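Local coordinates for protein PcaV transcriptional regulator (Streptomyces coelicolor, PDB 4G9Y) that probably acts as a DNA-binding transcription factor of the MarR family, a winged helix-turn-helix regulator whose ligand is 3,4-dihydroxybenzoate, at residues T30-E35 / R107-R112; G52-T57 / G91-L96. One frame throughout, in Å; residues are numbered along the deposited sequence.

Contact 1: residues T30-E35 / R107-R112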
loop_
_atom_site.group_PDB
_atom_site.type_symbol
_atom_site.label_atom_id
_atom_site.label_comp_id
_atom_site.label_asym_id
_atom_site.label_seq_id
_atom_site.Cartn_x
_atom_site.Cartn_y
_atom_site.Cartn_z
ATOM N N THR A 30 -1.037 4.372 -15.766
ATOM C CA THR A 30 -1.144 5.306 -16.880
ATOM C C THR A 30 0.017 5.181 -17.875
ATOM O O THR A 30 -0.140 5.482 -19.043
ATOM C CB THR A 30 -1.270 6.761 -16.402
ATOM O OG1 THR A 30 -0.113 7.104 -15.655
ATOM C CG2 THR A 30 -2.502 6.950 -15.512
ATOM N N MET A 31 1.177 4.720 -17.431
ATOM C CA MET A 31 2.343 4.700 -18.314
ATOM C C MET A 31 2.850 3.296 -18.673
ATOM O O MET A 31 3.671 3.134 -19.580
ATOM C CB MET A 31 3.494 5.503 -17.702
ATOM C CG MET A 31 3.232 6.998 -17.615
ATOM S SD MET A 31 4.705 7.797 -16.958
ATOM C CE MET A 31 5.885 7.483 -18.288
ATOM N N VAL A 32 2.412 2.288 -17.937
ATOM C CA VAL A 32 2.896 0.941 -18.214
ATOM C C VAL A 32 1.783 0.104 -18.803
ATOM O O VAL A 32 1.834 -0.251 -19.973
ATOM C CB VAL A 32 3.477 0.256 -16.977
ATOM C CG1 VAL A 32 3.907 -1.162 -17.319
ATOM C CG2 VAL A 32 4.677 1.075 -16.421
ATOM N N SER A 33 0.767 -0.185 -17.996
ATOM C CA SER A 33 -0.352 -0.993 -18.443
ATOM C C SER A 33 -1.533 -0.923 -17.489
ATOM O O SER A 33 -1.377 -1.002 -16.271
ATOM C CB SER A 33 0.069 -2.455 -18.585
ATOM O OG SER A 33 -1.051 -3.237 -18.967
ATOM N N GLU A 34 -2.722 -0.800 -18.059
ATOM C CA GLU A 34 -3.953 -0.881 -17.289
ATOM C C GLU A 34 -4.399 -2.333 -17.172
ATOM O O GLU A 34 -5.318 -2.644 -16.420
ATOM C CB GLU A 34 -5.052 -0.053 -17.963
ATOM C CG GLU A 34 -4.835 1.451 -17.881
ATOM C CD GLU A 34 -5.776 2.234 -18.785
ATOM O OE1 GLU A 34 -6.642 1.608 -19.430
ATOM O OE2 GLU A 34 -5.643 3.473 -18.857
ATOM N N GLU A 35 -3.740 -3.218 -17.918
ATOM C CA GLU A 35 -4.126 -4.626 -17.967
ATOM C C GLU A 35 -3.160 -5.537 -17.202
ATOM O O GLU A 35 -3.581 -6.386 -16.420
ATOM C CB GLU A 35 -4.244 -5.090 -19.421
ATOM C CG GLU A 35 -4.959 -6.422 -19.582
ATOM C CD GLU A 35 -5.283 -6.732 -21.031
ATOM O OE1 GLU A 35 -5.100 -5.832 -21.882
ATOM O OE2 GLU A 35 -5.720 -7.871 -21.321
ATOM N N ARG A 107 8.986 -7.966 -22.911
ATOM C CA ARG A 107 9.908 -7.014 -23.515
ATOM C C ARG A 107 9.317 -5.608 -23.664
ATOM O O ARG A 107 9.969 -4.626 -23.316
ATOM C CB ARG A 107 10.391 -7.512 -24.885
ATOM C CG ARG A 107 11.606 -6.752 -25.412
ATOM C CD ARG A 107 11.874 -7.049 -26.885
ATOM N NE ARG A 107 11.474 -8.407 -27.258
ATOM C CZ ARG A 107 10.441 -8.696 -28.050
ATOM N NH1 ARG A 107 10.154 -9.963 -28.327
ATOM N NH2 ARG A 107 9.693 -7.719 -28.566
ATOM N N ARG A 108 8.099 -5.505 -24.194
ATOM C CA ARG A 108 7.472 -4.199 -24.388
ATOM C C ARG A 108 7.231 -3.502 -23.047
ATOM O O ARG A 108 7.477 -2.303 -22.915
ATOM C CB ARG A 108 6.152 -4.309 -25.169
ATOM C CG ARG A 108 6.306 -4.937 -26.561
ATOM C CD ARG A 108 5.089 -4.679 -27.450
ATOM N NE ARG A 108 3.829 -5.062 -26.816
ATOM C CZ ARG A 108 3.112 -6.130 -27.153
ATOM N NH1 ARG A 108 3.525 -6.931 -28.125
ATOM N NH2 ARG A 108 1.975 -6.392 -26.522
ATOM N N LEU A 109 6.740 -4.248 -22.062
ATOM C CA LEU A 109 6.463 -3.656 -20.752
ATOM C C LEU A 109 7.748 -3.197 -20.067
ATOM O O LEU A 109 7.761 -2.151 -19.436
ATOM C CB LEU A 109 5.686 -4.619 -19.856
ATOM C CG LEU A 109 4.259 -4.890 -20.361
ATOM C CD1 LEU A 109 3.528 -5.837 -19.450
ATOM C CD2 LEU A 109 3.460 -3.608 -20.541
ATOM N N GLY A 110 8.820 -3.979 -20.198
ATOM C CA GLY A 110 10.109 -3.614 -19.629
ATOM C C GLY A 110 10.578 -2.226 -20.056
ATOM O O GLY A 110 11.042 -1.419 -19.238
ATOM N N VAL A 111 10.457 -1.946 -21.346
ATOM C CA VAL A 111 10.807 -0.638 -21.868
ATOM C C VAL A 111 9.927 0.442 -21.222
ATOM O O VAL A 111 10.409 1.501 -20.845
ATOM C CB VAL A 111 10.671 -0.607 -23.397
ATOM C CG1 VAL A 111 10.714 0.825 -23.919
ATOM C CG2 VAL A 111 11.772 -1.455 -24.047
ATOM N N ARG A 112 8.637 0.160 -21.074
ATOM C CA ARG A 112 7.715 1.133 -20.492
ATOM C C ARG A 112 7.992 1.336 -19.004
ATOM O O ARG A 112 7.882 2.450 -18.485
ATOM C CB ARG A 112 6.262 0.704 -20.732
ATOM C CG ARG A 112 5.932 0.634 -22.235
ATOM C CD ARG A 112 4.504 0.187 -22.519
ATOM N NE ARG A 112 3.510 1.152 -22.060
ATOM C CZ ARG A 112 3.083 2.189 -22.774
ATOM N NH1 ARG A 112 3.569 2.405 -23.989
ATOM N NH2 ARG A 112 2.169 3.011 -22.275
HETATM O O HOH W 1 6.195 4.214 -19.865
#

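Contact 2: residues G52-T57 / G91-L96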
loop_
_atom_site.group_PDB
_atom_site.type_symbol
_atom_site.label_atom_id
_atom_site.label_comp_id
_atom_site.label_asym_id
_atom_site.label_seq_id
_atom_site.Cartn_x
_atom_site.Cartn_y
_atom_site.Cartn_z
ATOM N N GLY A 52 10.687 -22.574 -17.261
ATOM C CA GLY A 52 10.420 -23.910 -16.758
ATOM C C GLY A 52 10.433 -24.023 -15.249
ATOM O O GLY A 52 10.281 -25.117 -14.704
ATOM N N LEU A 53 10.613 -22.902 -14.563
ATOM C CA LEU A 53 10.584 -22.895 -13.101
ATOM C C LEU A 53 9.214 -23.378 -12.645
ATOM O O LEU A 53 8.224 -23.168 -13.332
ATOM C CB LEU A 53 10.815 -21.470 -12.605
ATOM C CG LEU A 53 11.461 -21.227 -11.252
ATOM C CD1 LEU A 53 12.765 -22.010 -11.103
ATOM C CD2 LEU A 53 11.695 -19.733 -11.097
ATOM N N ASP A 54 9.143 -24.051 -11.504
ATOM C CA ASP A 54 7.847 -24.533 -11.051
ATOM C C ASP A 54 7.084 -23.394 -10.388
ATOM O O ASP A 54 7.672 -22.411 -9.966
ATOM C CB ASP A 54 8.010 -25.681 -10.069
ATOM C CG ASP A 54 8.643 -25.235 -8.776
ATOM O OD1 ASP A 54 9.888 -25.176 -8.720
ATOM O OD2 ASP A 54 7.895 -24.918 -7.828
ATOM N N GLN A 55 5.773 -23.549 -10.278
ATOM C CA GLN A 55 4.909 -22.493 -9.773
ATOM C C GLN A 55 5.230 -22.076 -8.354
ATOM O O GLN A 55 5.230 -20.888 -8.032
ATOM C CB GLN A 55 3.448 -22.936 -9.861
ATOM C CG GLN A 55 2.448 -21.874 -9.459
ATOM C CD GLN A 55 1.037 -22.250 -9.880
ATOM O OE1 GLN A 55 0.814 -22.704 -11.005
ATOM N NE2 GLN A 55 0.080 -22.079 -8.972
ATOM N N ARG A 56 5.493 -23.061 -7.504
ATOM C CA ARG A 56 5.803 -22.800 -6.114
ATOM C C ARG A 56 7.033 -21.895 -6.038
ATOM O O ARG A 56 7.040 -20.896 -5.311
ATOM C CB ARG A 56 6.029 -24.132 -5.393
ATOM C CG ARG A 56 6.583 -24.071 -3.985
ATOM C CD ARG A 56 6.703 -25.497 -3.438
ATOM N NE ARG A 56 7.435 -25.573 -2.177
ATOM C CZ ARG A 56 8.727 -25.879 -2.080
ATOM N NH1 ARG A 56 9.432 -26.138 -3.175
ATOM N NH2 ARG A 56 9.313 -25.925 -0.889
ATOM N N THR A 57 8.060 -22.223 -6.816
ATOM C CA THR A 57 9.282 -21.423 -6.788
ATOM C C THR A 57 9.062 -20.037 -7.390
ATOM O O THR A 57 9.596 -19.053 -6.884
ATOM C CB THR A 57 10.445 -22.127 -7.502
ATOM O OG1 THR A 57 10.607 -23.436 -6.945
ATOM C CG2 THR A 57 11.760 -21.331 -7.322
ATOM N N GLY A 91 4.877 -35.432 -10.034
ATOM C CA GLY A 91 3.558 -35.133 -10.561
ATOM C C GLY A 91 2.785 -34.022 -9.868
ATOM O O GLY A 91 1.798 -33.525 -10.411
ATOM N N ARG A 92 3.216 -33.621 -8.677
ATOM C CA ARG A 92 2.481 -32.592 -7.943
ATOM C C ARG A 92 3.161 -31.224 -7.896
ATOM O O ARG A 92 2.892 -30.411 -7.013
ATOM C CB ARG A 92 2.079 -33.083 -6.552
ATOM C CG ARG A 92 0.712 -33.750 -6.563
ATOM C CD ARG A 92 0.674 -35.016 -5.729
ATOM N NE ARG A 92 -0.293 -35.972 -6.265
ATOM C CZ ARG A 92 -0.660 -37.093 -5.650
ATOM N NH1 ARG A 92 -0.147 -37.400 -4.467
ATOM N NH2 ARG A 92 -1.545 -37.904 -6.218
ATOM N N ARG A 93 4.039 -30.982 -8.862
ATOM C CA ARG A 93 4.495 -29.630 -9.157
ATOM C C ARG A 93 4.210 -29.318 -10.631
ATOM O O ARG A 93 4.103 -30.227 -11.461
ATOM C CB ARG A 93 5.973 -29.441 -8.803
ATOM C CG ARG A 93 6.891 -30.551 -9.281
ATOM C CD ARG A 93 8.310 -30.372 -8.741
ATOM N NE ARG A 93 8.982 -29.197 -9.299
ATOM C CZ ARG A 93 10.222 -29.199 -9.785
ATOM N NH1 ARG A 93 10.936 -30.318 -9.785
ATOM N NH2 ARG A 93 10.750 -28.081 -10.273
ATOM N N SER A 94 4.053 -28.034 -10.945
ATOM C CA SER A 94 3.711 -27.610 -12.299
ATOM C C SER A 94 4.788 -26.684 -12.834
ATOM O O SER A 94 5.158 -25.727 -12.167
ATOM C CB SER A 94 2.370 -26.876 -12.304
ATOM O OG SER A 94 1.353 -27.632 -11.666
ATOM N N LEU A 95 5.274 -26.957 -14.040
ATOM C CA LEU A 95 6.322 -26.136 -14.639
ATOM C C LEU A 95 5.702 -25.043 -15.498
ATOM O O LEU A 95 4.772 -25.309 -16.252
ATOM C CB LEU A 95 7.233 -27.006 -15.494
ATOM C CG LEU A 95 7.706 -28.286 -14.803
ATOM C CD1 LEU A 95 8.658 -29.059 -15.701
ATOM C CD2 LEU A 95 8.360 -27.953 -13.469
ATOM N N LEU A 96 6.219 -23.823 -15.381
ATOM C CA LEU A 96 5.670 -22.676 -16.093
ATOM C C LEU A 96 6.667 -22.198 -17.125
ATOM O O LEU A 96 7.867 -22.151 -16.863
ATOM C CB LEU A 96 5.395 -21.523 -15.118
ATOM C CG LEU A 96 4.522 -21.857 -13.913
ATOM C CD1 LEU A 96 4.371 -20.635 -13.018
ATOM C CD2 LEU A 96 3.158 -22.374 -14.384
HETATM O O HOH W 2 4.661 -26.210 -8.180
#

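Contact 1: residues T30-E35 / R107-R112
Arg112 reaches from helix 100-121 to the carbonyl groups of Met31 and Val32, where helix 13-31 gives way to a turn, and its guanidinium comes to Val32 with an edge. Its NE donates to Val32 O over 3.0 Å. The bond is bent, 143° at the hydrogen, and the oxygen lies somewhat out of the guanidinium plane. The chain bends at chi3 (66°), which brings the group to this position. Met31 O stands obliquely to the same guanidinium, 3.1 Å from Arg112 NH2, so two successive carbonyls face one cationic group, which would probably polarise both. A water at 2.8 Å from Met31 O donates to that oxygen and also to Arg112 O, bridging the two backbones.

In this MarR-family chain the contact ties the turn that leaves helix 13-31 to the middle of the long helix that follows the wing. Its apolar half is made by Val32 and Leu109, whose side chains cross at about a right angle. With CG1 anti to the backbone N (chi1 178°), Val32 brings that methyl to 4.1 Å from Leu109 CD2, and Ile113 and Met116 of helix 100-121 also touch Val32. The same Leu109 CD2 packs 4.1 Å from Ser33 CB. Beyond that carbon, Ser33 OG accepts from Glu35 N in an ST turn and is hydrogen-bonded to Thr36 N as well.

Contact 2: residues G52-T57 / G91-L96
Gly52, Leu53 and Gln55 meet Leu96 and Ser94 through their backbones, where the segment entering helix 55-62 joins the second strand of the winged helix-turn-helix wing. A single beta bridge pairs Asp54 with Leu95. Leu96 uses both its polar backbone atoms: its N donates to Leu53 O over 2.9 Å in a nearly straight bond, while its O takes a weak bond from Gly52 N. Ser94 O receives Gln55 N almost in line with its C=O bond (172°) and also meets the CA-H of Asp54, Asp54 CA lying 3.1 Å from Ser94 O. On its other edge the strand pairs with 82-86, Leu95 bonding to Val85.

Gln55 lays its CB 4.0 Å from Leu96 CD1; its OE1 is taken by Lys84 NZ. Arg93 meets Asp54 more loosely. The guanidinium and carboxylate planes are 85° apart, and the salt bridge from Arg93 NH2 to Asp54 OD1 is a weak bond at 3.4 Å; Asp87 takes Arg93 NH1 in another salt bridge. Asp54 is chiefly an N-cap. Its CG sits between the backbone N and the carbonyl carbon (chi1 67°), which turns the carboxylate to the first turn of the helix. Thr57 N reaches Asp54 OD2 from above the carboxylate plane, whereas Thr57 OG1 donates to Asp54 OD1 on its syn side, 2.6 Å away.

Overall arrangement
The two contacts lie in different parts of one MarR-type chain. Contact 2 belongs to the winged helix-turn-helix part, the DNA-binding region in MarR-family proteins, where the wing meets the helix-turn-helix; contact 1 joins the end of helix 13-31 to helix 100-121. Their centres lie 26 Å apart and their nearest atoms about 15 Å, without touching. The chain links them all the same, because strand 94-98 of contact 2 runs on into helix 100-121 of contact 1. The 3,4-dihydroxybenzoate site is nearer contact 1: the Val32 side chain is about 7 Å from that of His24 and about 8 Å from that of Ser38, although no ligand is bound to this chain in the model. Contact 2 lies away from that site.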